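Local coordinates for aspartate--tRNA(Asp/Asn) ligase (Sulfolobus tokodaii, PDB 1WYD), which charges tRNA(Asp) and also tRNA(Asn) with L-aspartate, activating the amino acid with ATP before transferring it to the acceptor end of the tRNA, at residues 26-31 and 35-40; 64-69 and 104-109; 137-142 and 254-259; 145-150 and 246-251. All blocks are in the same frame, centred on the assembly; numbering follows the deposited sequence.

Contact 1: 26-31 and 35-40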
loop_
_atom_site.group_PDB
_atom_site.type_symbol
_atom_site.label_atom_id
_atom_site.label_comp_id
_atom_site.label_asym_id
_atom_site.label_seq_id
_atom_site.Cartn_x
_atom_site.Cartn_y
_atom_site.Cartn_z
ATOM N N HIS B 26 -17.316 -25.542 10.558
ATOM C CA HIS B 26 -16.938 -24.965 11.850
ATOM C C HIS B 26 -17.153 -25.895 13.063
ATOM O O HIS B 26 -16.285 -25.996 13.944
ATOM C CB HIS B 26 -17.735 -23.673 12.061
ATOM C CG HIS B 26 -17.185 -22.802 13.135
ATOM N ND1 HIS B 26 -16.147 -21.923 12.916
ATOM C CD2 HIS B 26 -17.521 -22.677 14.440
ATOM C CE1 HIS B 26 -15.869 -21.297 14.045
ATOM N NE2 HIS B 26 -16.677 -21.743 14.982
ATOM N N LEU B 27 -18.335 -26.514 13.142
ATOM C CA LEU B 27 -18.681 -27.450 14.210
ATOM C C LEU B 27 -19.613 -28.494 13.672
ATOM O O LEU B 27 -20.303 -28.270 12.682
ATOM C CB LEU B 27 -19.410 -26.782 15.382
ATOM C CG LEU B 27 -18.607 -26.073 16.449
ATOM C CD1 LEU B 27 -19.466 -24.881 16.944
ATOM C CD2 LEU B 27 -18.205 -27.018 17.582
ATOM N N LEU B 28 -19.665 -29.615 14.380
ATOM C CA LEU B 28 -20.395 -30.787 13.960
ATOM C C LEU B 28 -20.976 -31.390 15.248
ATOM O O LEU B 28 -20.226 -31.827 16.128
ATOM C CB LEU B 28 -19.411 -31.757 13.283
ATOM C CG LEU B 28 -19.500 -32.241 11.823
ATOM C CD1 LEU B 28 -20.290 -31.330 10.853
ATOM C CD2 LEU B 28 -18.081 -32.563 11.262
ATOM N N ARG B 29 -22.306 -31.361 15.391
ATOM C CA ARG B 29 -22.956 -32.030 16.519
ATOM C C ARG B 29 -24.112 -32.901 16.046
ATOM O O ARG B 29 -24.665 -32.693 14.963
ATOM C CB ARG B 29 -23.386 -31.049 17.624
ATOM C CG ARG B 29 -22.289 -30.083 18.127
ATOM C CD ARG B 29 -21.269 -30.683 19.139
ATOM N NE ARG B 29 -19.989 -29.935 19.144
ATOM C CZ ARG B 29 -19.108 -29.927 20.147
ATOM N NH1 ARG B 29 -19.330 -30.628 21.245
ATOM N NH2 ARG B 29 -18.002 -29.213 20.058
ATOM N N ASP B 30 -24.448 -33.902 16.855
ATOM C CA ASP B 30 -25.567 -34.803 16.569
ATOM C C ASP B 30 -26.558 -34.762 17.719
ATOM O O ASP B 30 -26.180 -34.942 18.879
ATOM C CB ASP B 30 -25.073 -36.235 16.341
ATOM C CG ASP B 30 -24.301 -36.368 15.067
ATOM O OD1 ASP B 30 -24.856 -36.826 14.046
ATOM O OD2 ASP B 30 -23.126 -35.994 14.987
ATOM N N LEU B 31 -27.824 -34.509 17.397
ATOM C CA LEU B 31 -28.890 -34.468 18.402
ATOM C C LEU B 31 -30.218 -34.938 17.810
ATOM O O LEU B 31 -30.687 -34.409 16.789
ATOM C CB LEU B 31 -29.010 -33.072 18.992
ATOM C CG LEU B 31 -29.987 -32.877 20.145
ATOM C CD1 LEU B 31 -29.447 -33.444 21.496
ATOM C CD2 LEU B 31 -30.326 -31.394 20.258
ATOM N N LYS B 35 -28.084 -34.258 12.304
ATOM C CA LYS B 35 -26.727 -33.740 12.265
ATOM C C LYS B 35 -26.774 -32.234 12.087
ATOM O O LYS B 35 -27.387 -31.726 11.143
ATOM C CB LYS B 35 -25.935 -34.356 11.099
ATOM C CG LYS B 35 -24.487 -33.849 11.029
ATOM C CD LYS B 35 -23.516 -34.905 10.477
ATOM C CE LYS B 35 -23.605 -36.253 11.212
ATOM N NZ LYS B 35 -22.655 -36.368 12.356
ATOM N N PHE B 36 -26.113 -31.527 12.992
ATOM C CA PHE B 36 -26.055 -30.092 12.897
ATOM C C PHE B 36 -24.662 -29.652 12.440
ATOM O O PHE B 36 -23.674 -30.004 13.053
ATOM C CB PHE B 36 -26.423 -29.477 14.240
ATOM C CG PHE B 36 -27.880 -29.594 14.572
ATOM C CD1 PHE B 36 -28.351 -30.653 15.337
ATOM C CD2 PHE B 36 -28.786 -28.649 14.117
ATOM C CE1 PHE B 36 -29.711 -30.770 15.653
ATOM C CE2 PHE B 36 -30.150 -28.759 14.428
ATOM C CZ PHE B 36 -30.612 -29.823 15.191
ATOM N N ILE B 37 -24.589 -28.904 11.347
ATOM C CA ILE B 37 -23.315 -28.356 10.910
ATOM C C ILE B 37 -23.331 -26.853 11.052
ATOM O O ILE B 37 -24.102 -26.201 10.370
ATOM C CB ILE B 37 -23.026 -28.730 9.425
ATOM C CG1 ILE B 37 -23.317 -30.208 9.152
ATOM C CG2 ILE B 37 -21.582 -28.407 9.079
ATOM C CD1 ILE B 37 -23.191 -30.576 7.706
ATOM N N ILE B 38 -22.492 -26.300 11.941
ATOM C CA ILE B 38 -22.219 -24.880 11.884
ATOM C C ILE B 38 -21.200 -24.688 10.737
ATOM O O ILE B 38 -20.079 -25.230 10.755
ATOM C CB ILE B 38 -21.713 -24.284 13.239
ATOM C CG1 ILE B 38 -22.623 -24.594 14.436
ATOM C CG2 ILE B 38 -21.508 -22.765 13.140
ATOM C CD1 ILE B 38 -24.120 -24.431 14.233
ATOM N N LEU B 39 -21.627 -23.950 9.722
ATOM C CA LEU B 39 -20.793 -23.624 8.583
ATOM C C LEU B 39 -20.251 -22.216 8.739
ATOM O O LEU B 39 -20.907 -21.351 9.353
ATOM C CB LEU B 39 -21.592 -23.760 7.283
ATOM C CG LEU B 39 -20.858 -23.584 5.961
ATOM C CD1 LEU B 39 -20.037 -24.827 5.622
ATOM C CD2 LEU B 39 -21.896 -23.318 4.884
ATOM N N ARG B 40 -19.048 -21.982 8.204
ATOM C CA ARG B 40 -18.402 -20.660 8.248
ATOM C C ARG B 40 -18.014 -20.222 6.853
ATOM O O ARG B 40 -17.462 -21.016 6.090
ATOM C CB ARG B 40 -17.128 -20.697 9.095
ATOM C CG ARG B 40 -16.526 -19.326 9.277
ATOM C CD ARG B 40 -15.100 -19.291 9.756
ATOM N NE ARG B 40 -14.808 -20.506 10.477
ATOM C CZ ARG B 40 -13.882 -21.381 10.087
ATOM N NH1 ARG B 40 -13.134 -21.112 9.025
ATOM N NH2 ARG B 40 -13.716 -22.501 10.791
#
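The H26 ring is turned away from its own backbone N (chi1 -164°), and the R40 chain kinks before its guanidinium (chi3 -25°). Together these torsions bring the two groups edge to edge, with their planes 76° apart. R40 approaches side-on and gives two hydrogen bonds to one atom. R40 NE lies 3.1 Å from H26 ND1 and close to the plane of the ring. R40 NH2 lies 3.3 Å from H26 ND1 and is tilted from that plane. ND1 therefore acts as an acceptor, consistent with a neutral ring.

At the same end the strands form a classic beta bulge, with H26 and L27 both facing I38. I38 O accepts from H26 N at 2.8 Å and from L27 N at 3.2 Å. Beyond the bulge the antiparallel pairing is regular. R29 and F36 form a hydrogen-bonded pair, with F36 N 2.7 Å from R29 O.

L28 and I37 lie side by side on one face, L28 CD1 being 3.6 Å from I37 CG1. On that face the bent K35 chain swings NZ to the D30 carboxylate. This salt bridge is 2.7 Å from K35 NZ to D30 OD2, on the syn lone pair. L27 CB rests 4.0 Å from I38 CG1 on the other face, which also carries R29 and F36.

The two strands form a hairpin of the OB-fold, the anticodon-binding module in related synthetases. Strand 44-50 flanks 35-40 on its other edge, L39 packs on strand 68-77, and R40 also forms a salt bridge with E66 and touches helix 128-150.

Contact 2: 64-69 and 104-109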
loop_
_atom_site.group_PDB
_atom_site.type_symbol
_atom_site.label_atom_id
_atom_site.label_comp_id
_atom_site.label_asym_id
_atom_site.label_seq_id
_atom_site.Cartn_x
_atom_site.Cartn_y
_atom_site.Cartn_z
ATOM N N THR B 64 -15.378 -33.401 8.576
ATOM C CA THR B 64 -14.485 -33.127 9.686
ATOM C C THR B 64 -14.332 -31.655 9.737
ATOM O O THR B 64 -14.530 -30.995 8.718
ATOM C CB THR B 64 -13.113 -33.745 9.412
ATOM O OG1 THR B 64 -12.570 -33.174 8.199
ATOM C CG2 THR B 64 -13.293 -35.225 9.092
ATOM N N GLN B 65 -13.942 -31.130 10.894
ATOM C CA GLN B 65 -13.815 -29.687 11.054
ATOM C C GLN B 65 -12.732 -29.158 10.118
ATOM O O GLN B 65 -11.687 -29.813 9.899
ATOM C CB GLN B 65 -13.528 -29.326 12.508
ATOM C CG GLN B 65 -14.617 -29.767 13.463
ATOM C CD GLN B 65 -14.292 -29.342 14.893
ATOM O OE1 GLN B 65 -14.470 -28.178 15.259
ATOM N NE2 GLN B 65 -13.802 -30.266 15.689
ATOM N N GLU B 66 -13.026 -27.991 9.551
ATOM C CA GLU B 66 -12.200 -27.246 8.578
ATOM C C GLU B 66 -12.195 -27.773 7.141
ATOM O O GLU B 66 -11.578 -27.163 6.271
ATOM C CB GLU B 66 -10.776 -26.932 9.090
ATOM C CG GLU B 66 -10.679 -25.916 10.241
ATOM C CD GLU B 66 -11.588 -24.687 10.119
ATOM O OE1 GLU B 66 -12.522 -24.587 10.939
ATOM O OE2 GLU B 66 -11.381 -23.815 9.232
ATOM N N SER B 67 -12.882 -28.874 6.872
ATOM C CA SER B 67 -13.188 -29.240 5.487
ATOM C C SER B 67 -14.032 -28.182 4.798
ATOM O O SER B 67 -14.862 -27.476 5.426
ATOM C CB SER B 67 -13.942 -30.547 5.431
ATOM O OG SER B 67 -13.218 -31.545 6.110
ATOM N N VAL B 68 -13.823 -28.065 3.502
ATOM C CA VAL B 68 -14.515 -27.063 2.727
ATOM C C VAL B 68 -15.655 -27.745 1.998
ATOM O O VAL B 68 -15.435 -28.723 1.265
ATOM C CB VAL B 68 -13.549 -26.390 1.735
ATOM C CG1 VAL B 68 -14.280 -25.469 0.818
ATOM C CG2 VAL B 68 -12.396 -25.688 2.487
ATOM N N ILE B 69 -16.878 -27.250 2.217
ATOM C CA ILE B 69 -18.025 -27.860 1.577
ATOM C C ILE B 69 -18.909 -26.878 0.814
ATOM O O ILE B 69 -18.879 -25.664 1.043
ATOM C CB ILE B 69 -18.898 -28.754 2.580
ATOM C CG1 ILE B 69 -19.684 -27.917 3.610
ATOM C CG2 ILE B 69 -18.087 -29.805 3.240
ATOM C CD1 ILE B 69 -20.637 -28.750 4.450
ATOM N N LEU B 104 -5.059 -27.225 15.822
ATOM C CA LEU B 104 -5.526 -26.015 16.479
ATOM C C LEU B 104 -7.031 -25.927 16.313
ATOM O O LEU B 104 -7.549 -26.155 15.224
ATOM C CB LEU B 104 -4.826 -24.781 15.888
ATOM C CG LEU B 104 -4.930 -23.471 16.656
ATOM C CD1 LEU B 104 -3.695 -22.640 16.362
ATOM C CD2 LEU B 104 -6.231 -22.672 16.325
ATOM N N ASP B 105 -7.721 -25.572 17.392
ATOM C CA ASP B 105 -9.177 -25.487 17.387
ATOM C C ASP B 105 -9.687 -24.127 16.960
ATOM O O ASP B 105 -9.566 -23.143 17.699
ATOM C CB ASP B 105 -9.745 -25.868 18.758
ATOM C CG ASP B 105 -9.679 -27.367 19.013
ATOM O OD1 ASP B 105 -9.921 -28.171 18.059
ATOM O OD2 ASP B 105 -9.381 -27.844 20.134
ATOM N N VAL B 106 -10.281 -24.079 15.772
ATOM C CA VAL B 106 -10.764 -22.813 15.218
ATOM C C VAL B 106 -11.916 -22.209 16.049
ATOM O O VAL B 106 -12.152 -21.000 16.035
ATOM C CB VAL B 106 -11.084 -22.954 13.698
ATOM C CG1 VAL B 106 -11.647 -21.686 13.107
ATOM C CG2 VAL B 106 -9.820 -23.384 12.929
ATOM N N SER B 107 -12.621 -23.054 16.783
ATOM C CA SER B 107 -13.683 -22.570 17.677
ATOM C C SER B 107 -13.463 -22.843 19.170
ATOM O O SER B 107 -14.355 -22.556 19.967
ATOM C CB SER B 107 -15.047 -23.134 17.262
ATOM O OG SER B 107 -15.016 -24.536 17.111
ATOM N N GLY B 108 -12.296 -23.385 19.543
ATOM C CA GLY B 108 -12.016 -23.777 20.923
ATOM C C GLY B 108 -11.592 -22.752 21.992
ATOM O O GLY B 108 -11.514 -23.107 23.185
ATOM N N LYS B 109 -11.352 -21.498 21.596
ATOM C CA LYS B 109 -10.696 -20.468 22.444
ATOM C C LYS B 109 -9.171 -20.633 22.520
ATOM O O LYS B 109 -8.642 -21.753 22.414
ATOM C CB LYS B 109 -11.310 -20.361 23.866
#
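E66 OE1 sits 3.5 Å from V106 CB and is also paired with R40 in a salt bridge. That bridge is modelled too short, so its exact geometry is doubtful. The other oxygen, E66 OE2, forms a salt bridge with R126. Both oxygens of this buried group thus have a cationic partner, which probably favours the ionised form. The two bridges probably limit the rotation of the carboxylate.

V106 meets the same group through its branched carbons. E66 OE1 is 3.6 Å from V106 CG2. E66 CD is also 3.6 Å from V106 CG2, and E66 CG follows at 3.8 Å from the same methyl. The glutamate chain bends at chi2 (-42°), which lays it obliquely across the valine. The contact is van der Waals packing, with no hydrogen bond between the two segments. V106 CB and its methyls cover one side of E66 OE1.

A type II beta turn from T64 to S67 presents E66. It is closed by a backbone bond of 3.3 Å from S67 N to T64 O. A98 ties the turn down further, by its O to T64 OG1 and its N to S67 OG. Next to E66, Q65 points its side chain toward the 104-109 loop near S107.

The contact joins the turn before strand 68-77 to the loop between strand 91-94 and helix 114-118. L123 of helix 121-125 touches both E66 and V106. W24 of strand 18-31 packs on E66 and V68, and S107 rests on H26 and L27 of that strand. Strand 68-77 starts just past the turn, where V68 also packs on G390 of the second subunit.

Contact 3: 137-142 and 254-259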
loop_
_atom_site.group_PDB
_atom_site.type_symbol
_atom_site.label_atom_id
_atom_site.label_comp_id
_atom_site.label_asym_id
_atom_site.label_seq_id
_atom_site.Cartn_x
_atom_site.Cartn_y
_atom_site.Cartn_z
ATOM N N GLN B 137 -8.346 -3.758 10.177
ATOM C CA GLN B 137 -7.171 -3.201 9.568
ATOM C C GLN B 137 -7.490 -2.676 8.174
ATOM O O GLN B 137 -7.024 -1.616 7.805
ATOM C CB GLN B 137 -6.043 -4.265 9.481
ATOM C CG GLN B 137 -4.693 -3.653 9.159
ATOM C CD GLN B 137 -3.502 -4.638 9.189
ATOM O OE1 GLN B 137 -3.243 -5.345 8.223
ATOM N NE2 GLN B 137 -2.758 -4.619 10.269
ATOM N N SER B 138 -8.298 -3.407 7.410
ATOM C CA SER B 138 -8.549 -3.072 6.021
ATOM C C SER B 138 -9.404 -1.815 5.925
ATOM O O SER B 138 -9.191 -0.937 5.056
ATOM C CB SER B 138 -9.257 -4.235 5.306
ATOM O OG SER B 138 -9.588 -3.874 3.960
ATOM N N LEU B 139 -10.346 -1.729 6.856
ATOM C CA LEU B 139 -11.240 -0.596 6.989
ATOM C C LEU B 139 -10.432 0.557 7.506
ATOM O O LEU B 139 -10.744 1.715 7.223
ATOM C CB LEU B 139 -12.308 -0.958 8.023
ATOM C CG LEU B 139 -13.800 -1.146 7.743
ATOM C CD1 LEU B 139 -14.176 -1.560 6.298
ATOM C CD2 LEU B 139 -14.438 -2.083 8.838
ATOM N N ALA B 140 -9.394 0.276 8.302
ATOM C CA ALA B 140 -8.638 1.381 8.846
ATOM C C ALA B 140 -7.810 2.053 7.747
ATOM O O ALA B 140 -7.545 3.251 7.792
ATOM C CB ALA B 140 -7.770 0.919 9.964
ATOM N N LEU B 141 -7.400 1.273 6.766
ATOM C CA LEU B 141 -6.558 1.812 5.714
ATOM C C LEU B 141 -7.390 2.636 4.720
ATOM O O LEU B 141 -6.950 3.694 4.210
ATOM C CB LEU B 141 -5.780 0.677 5.013
ATOM C CG LEU B 141 -4.710 -0.025 5.896
ATOM C CD1 LEU B 141 -4.408 -1.427 5.371
ATOM C CD2 LEU B 141 -3.414 0.773 5.995
ATOM N N LYS B 142 -8.580 2.117 4.445
ATOM C CA LYS B 142 -9.551 2.761 3.589
ATOM C C LYS B 142 -9.847 4.155 4.170
ATOM O O LYS B 142 -9.755 5.146 3.460
ATOM C CB LYS B 142 -10.823 1.880 3.498
ATOM C CG LYS B 142 -11.766 2.253 2.376
ATOM C CD LYS B 142 -13.252 2.097 2.753
ATOM C CE LYS B 142 -13.579 2.787 4.099
ATOM N NZ LYS B 142 -14.993 3.261 4.229
ATOM N N LYS B 254 -16.336 2.143 14.089
ATOM C CA LYS B 254 -17.646 2.228 14.791
ATOM C C LYS B 254 -18.914 1.971 13.969
ATOM O O LYS B 254 -19.870 1.406 14.480
ATOM C CB LYS B 254 -17.774 3.543 15.557
ATOM C CG LYS B 254 -17.150 3.491 16.937
ATOM C CD LYS B 254 -17.175 4.837 17.650
ATOM C CE LYS B 254 -16.172 4.830 18.811
ATOM N NZ LYS B 254 -16.051 6.148 19.543
ATOM N N GLU B 255 -18.920 2.346 12.697
ATOM C CA GLU B 255 -20.079 2.130 11.829
ATOM C C GLU B 255 -20.004 0.877 10.970
ATOM O O GLU B 255 -20.960 0.115 10.888
ATOM C CB GLU B 255 -20.277 3.335 10.908
ATOM C CG GLU B 255 -20.970 4.523 11.554
ATOM C CD GLU B 255 -20.785 5.801 10.751
ATOM O OE1 GLU B 255 -20.945 6.890 11.332
ATOM O OE2 GLU B 255 -20.484 5.718 9.534
ATOM N N GLU B 256 -18.879 0.687 10.303
ATOM C CA GLU B 256 -18.691 -0.407 9.359
ATOM C C GLU B 256 -18.066 -1.655 9.994
ATOM O O GLU B 256 -18.091 -2.721 9.409
ATOM C CB GLU B 256 -17.814 0.078 8.203
ATOM C CG GLU B 256 -18.544 0.626 6.971
ATOM C CD GLU B 256 -17.565 1.038 5.871
ATOM O OE1 GLU B 256 -17.152 2.203 5.875
ATOM O OE2 GLU B 256 -17.190 0.188 5.002
ATOM N N GLY B 257 -17.510 -1.511 11.194
ATOM C CA GLY B 257 -17.018 -2.654 11.935
ATOM C C GLY B 257 -17.722 -2.960 13.247
ATOM O O GLY B 257 -17.092 -3.450 14.190
ATOM N N LYS B 258 -19.015 -2.651 13.309
ATOM C CA LYS B 258 -19.856 -2.822 14.493
ATOM C C LYS B 258 -19.756 -4.247 14.986
ATOM O O LYS B 258 -19.509 -4.487 16.172
ATOM C CB LYS B 258 -21.308 -2.566 14.098
ATOM C CG LYS B 258 -22.195 -1.938 15.145
ATOM C CD LYS B 258 -23.625 -1.763 14.584
ATOM C CE LYS B 258 -24.698 -1.745 15.705
ATOM N NZ LYS B 258 -26.104 -1.823 15.147
ATOM N N GLU B 259 -19.934 -5.175 14.042
ATOM C CA GLU B 259 -19.943 -6.618 14.278
ATOM C C GLU B 259 -18.569 -7.107 14.759
ATOM O O GLU B 259 -18.474 -7.923 15.678
ATOM C CB GLU B 259 -20.468 -7.335 13.010
ATOM C CG GLU B 259 -20.523 -8.858 13.035
ATOM C CD GLU B 259 -20.048 -9.509 11.715
ATOM O OE1 GLU B 259 -20.716 -9.315 10.653
ATOM O OE2 GLU B 259 -18.997 -10.226 11.737
#
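E256 is the first residue of 254-259 to meet helix 128-150, at the last turn of helix 235-256. Its chain runs extended beyond CG (chi2 -178°) and carries the carboxylate across to K142. The two side chains approach from opposite directions. K142 NZ gives a hydrogen bond of 2.9 Å to E256 OE1, as part of a salt bridge. It uses the syn lone pair of that oxygen. The lysine chain bends at chi2 and chi3 (50°) and so curls toward the acid. E256 OE2 is 3.9 Å from K142 NZ, so the grip is on a single oxygen.

L139 lies beside this bridge and crosses E256 obliquely. L139 CD1 is 3.7 Å from E256 OE2. The other methyl turns to the backbone, with L139 CD2 3.8 Å from E256 O and 4.1 Å from E256 CB. The leucine thus packs against the CB and the OE2 of the same residue.

G257 comes next. It leaves the helical backbone angles and sits at the N-cap position of helix 258-264. L139 CD2 rests 3.9 Å from G257 N, so the methyl lies against bare backbone where one helix gives way to the next.

On its other sides helix 128-150 meets L401 and the second subunit, where S138 OG bonds to E155 N of the second subunit. L139 is about 10 Å, side chain to side chain, from L401, a predicted ATP-binding residue. A long helix followed by a strand at the dimer interface is consistent with motif 1 of class II synthetases.

Contact 4: 145-150 and 246-251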
loop_
_atom_site.group_PDB
_atom_site.type_symbol
_atom_site.label_atom_id
_atom_site.label_comp_id
_atom_site.label_asym_id
_atom_site.label_seq_id
_atom_site.Cartn_x
_atom_site.Cartn_y
_atom_site.Cartn_z
ATOM N N ARG B 145 -6.954 6.623 3.803
ATOM C CA ARG B 145 -6.673 7.178 2.496
ATOM C C ARG B 145 -7.799 8.149 2.119
ATOM O O ARG B 145 -7.553 9.224 1.570
ATOM C CB ARG B 145 -6.519 6.070 1.485
ATOM C CG ARG B 145 -5.279 5.203 1.693
ATOM C CD ARG B 145 -5.004 4.319 0.505
ATOM N NE ARG B 145 -3.984 3.311 0.777
ATOM C CZ ARG B 145 -4.229 2.073 1.193
ATOM N NH1 ARG B 145 -5.477 1.680 1.395
ATOM N NH2 ARG B 145 -3.219 1.205 1.395
ATOM N N GLU B 146 -9.026 7.776 2.451
ATOM C CA GLU B 146 -10.202 8.605 2.167
ATOM C C GLU B 146 -10.034 10.047 2.647
ATOM O O GLU B 146 -10.180 10.980 1.863
ATOM C CB GLU B 146 -11.429 7.929 2.781
ATOM C CG GLU B 146 -12.724 8.694 2.695
ATOM C CD GLU B 146 -13.795 7.975 3.477
ATOM O OE1 GLU B 146 -14.722 7.415 2.845
ATOM O OE2 GLU B 146 -13.673 7.931 4.720
ATOM N N THR B 147 -9.648 10.218 3.917
ATOM C CA THR B 147 -9.407 11.526 4.496
ATOM C C THR B 147 -8.350 12.273 3.719
ATOM O O THR B 147 -8.475 13.494 3.481
ATOM C CB THR B 147 -8.975 11.408 5.975
ATOM O OG1 THR B 147 -10.033 10.805 6.710
ATOM C CG2 THR B 147 -8.889 12.798 6.640
ATOM N N LEU B 148 -7.310 11.535 3.315
ATOM C CA LEU B 148 -6.160 12.125 2.651
ATOM C C LEU B 148 -6.470 12.608 1.240
ATOM O O LEU B 148 -5.967 13.676 0.827
ATOM C CB LEU B 148 -4.972 11.149 2.677
ATOM C CG LEU B 148 -4.327 11.169 4.050
ATOM C CD1 LEU B 148 -3.612 9.849 4.289
ATOM C CD2 LEU B 148 -3.402 12.369 4.189
ATOM N N TYR B 149 -7.281 11.826 0.508
ATOM C CA TYR B 149 -7.729 12.174 -0.837
ATOM C C TYR B 149 -8.572 13.412 -0.779
ATOM O O TYR B 149 -8.484 14.249 -1.656
ATOM C CB TYR B 149 -8.608 11.077 -1.476
ATOM C CG TYR B 149 -7.967 9.761 -1.761
ATOM C CD1 TYR B 149 -6.727 9.684 -2.402
ATOM C CD2 TYR B 149 -8.596 8.568 -1.399
ATOM C CE1 TYR B 149 -6.126 8.444 -2.664
ATOM C CE2 TYR B 149 -8.000 7.302 -1.667
ATOM C CZ TYR B 149 -6.763 7.254 -2.292
ATOM O OH TYR B 149 -6.151 6.021 -2.584
ATOM N N LYS B 150 -9.390 13.528 0.264
ATOM C CA LYS B 150 -10.218 14.730 0.469
ATOM C C LYS B 150 -9.351 15.981 0.607
ATOM O O LYS B 150 -9.795 17.072 0.263
ATOM C CB LYS B 150 -11.118 14.575 1.695
ATOM C CG LYS B 150 -12.410 15.368 1.648
ATOM C CD LYS B 150 -13.109 15.516 3.045
ATOM C CE LYS B 150 -13.710 14.200 3.586
ATOM N NZ LYS B 150 -14.509 13.359 2.593
ATOM N N LEU B 246 -7.640 10.284 12.185
ATOM C CA LEU B 246 -7.928 9.357 13.283
ATOM C C LEU B 246 -9.394 9.332 13.611
ATOM O O LEU B 246 -9.960 8.292 13.910
ATOM C CB LEU B 246 -7.178 9.777 14.530
ATOM C CG LEU B 246 -5.678 9.581 14.598
ATOM C CD1 LEU B 246 -5.230 9.939 15.996
ATOM C CD2 LEU B 246 -5.359 8.138 14.317
ATOM N N HIS B 247 -10.008 10.497 13.526
ATOM C CA HIS B 247 -11.427 10.635 13.733
ATOM C C HIS B 247 -12.192 9.865 12.671
ATOM O O HIS B 247 -13.167 9.156 12.976
ATOM C CB HIS B 247 -11.815 12.121 13.716
ATOM C CG HIS B 247 -13.245 12.363 14.051
ATOM N ND1 HIS B 247 -13.706 12.401 15.350
ATOM C CD2 HIS B 247 -14.328 12.505 13.261
ATOM C CE1 HIS B 247 -15.010 12.601 15.348
ATOM N NE2 HIS B 247 -15.413 12.657 14.092
ATOM N N ASN B 248 -11.777 9.975 11.420
ATOM C CA ASN B 248 -12.513 9.242 10.385
ATOM C C ASN B 248 -12.303 7.727 10.505
ATOM O O ASN B 248 -13.201 6.922 10.150
ATOM C CB ASN B 248 -12.128 9.765 9.010
ATOM C CG ASN B 248 -12.943 9.167 7.902
ATOM O OD1 ASN B 248 -14.168 9.306 7.886
ATOM N ND2 ASN B 248 -12.261 8.532 6.920
ATOM N N ILE B 249 -11.118 7.356 11.014
ATOM C CA ILE B 249 -10.752 5.979 11.263
ATOM C C ILE B 249 -11.672 5.392 12.328
ATOM O O ILE B 249 -12.404 4.462 12.059
ATOM C CB ILE B 249 -9.216 5.839 11.644
ATOM C CG1 ILE B 249 -8.347 6.052 10.411
ATOM C CG2 ILE B 249 -8.927 4.464 12.168
ATOM C CD1 ILE B 249 -6.896 6.112 10.684
ATOM N N VAL B 250 -11.642 5.930 13.537
ATOM C CA VAL B 250 -12.490 5.376 14.595
ATOM C C VAL B 250 -13.980 5.413 14.226
ATOM O O VAL B 250 -14.733 4.439 14.481
ATOM C CB VAL B 250 -12.227 6.034 15.945
ATOM C CG1 VAL B 250 -10.727 5.905 16.330
ATOM C CG2 VAL B 250 -12.602 7.473 15.900
ATOM N N LYS B 251 -14.390 6.485 13.551
ATOM C CA LYS B 251 -15.767 6.568 13.055
ATOM C C LYS B 251 -16.095 5.445 12.071
ATOM O O LYS B 251 -17.178 4.870 12.121
ATOM C CB LYS B 251 -16.034 7.935 12.411
ATOM C CG LYS B 251 -17.503 8.256 12.160
ATOM C CD LYS B 251 -17.639 9.495 11.262
ATOM C CE LYS B 251 -19.095 9.986 11.183
ATOM N NZ LYS B 251 -19.476 10.300 9.763
#
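N248 reaches from helix 235-256 toward E146 and T147. Its CB lies 3.3 Å from T147 OG1, the two side chains sliding past each other in opposite directions. CG is anti to the backbone N (chi1 -174°), which sends the amide out toward the other helix. N248 CG is 3.5 Å from both T147 OG1 and E146 OE2. At the tip, N248 ND2 gives a hydrogen bond of 2.7 Å to E146 OE2. The bond is nearly straight, at 165°, and the oxygen lies close to the amide plane. E146 offers its anti lone pair, and its carboxylate is turned 50° from the amide. N248 ND2 also bonds to A143 O, so one amide nitrogen joins a side chain and a backbone carbonyl of the same helix. T147 OG1 bonds to A143 O as well.

This is a polar link between two helices of the class II catalytic domain. R145 forms a salt bridge with E155 of the second subunit, and Y149 a cation-pi contact with K142 of the second subunit. Further apolar packing continues the link: L148 lies on L241 and I245 of helix 235-256 and on F203 of strand 201-209, while I249 and V250 touch L408 of helix 401-409.

Overall arrangement
Contacts 1 and 2 come first along the chain and touch each other, with centres 11 Å apart. They share the OB-fold sheet, in which strands 18-31 and 68-77 are neighbours. Contacts 3 and 4 also lie 11 Å apart between centres, in the catalytic domain. Both join helix 128-150 to helix 235-256, so these helices are tied at two levels. Contact 4 falls within the span of chain that contact 3 brackets. The two pairs are separate: the centres of contacts 1 and 4 are 41 Å apart. Contacts 2, 3 and 4 each reach the second subunit, so both domains take part in the homodimer.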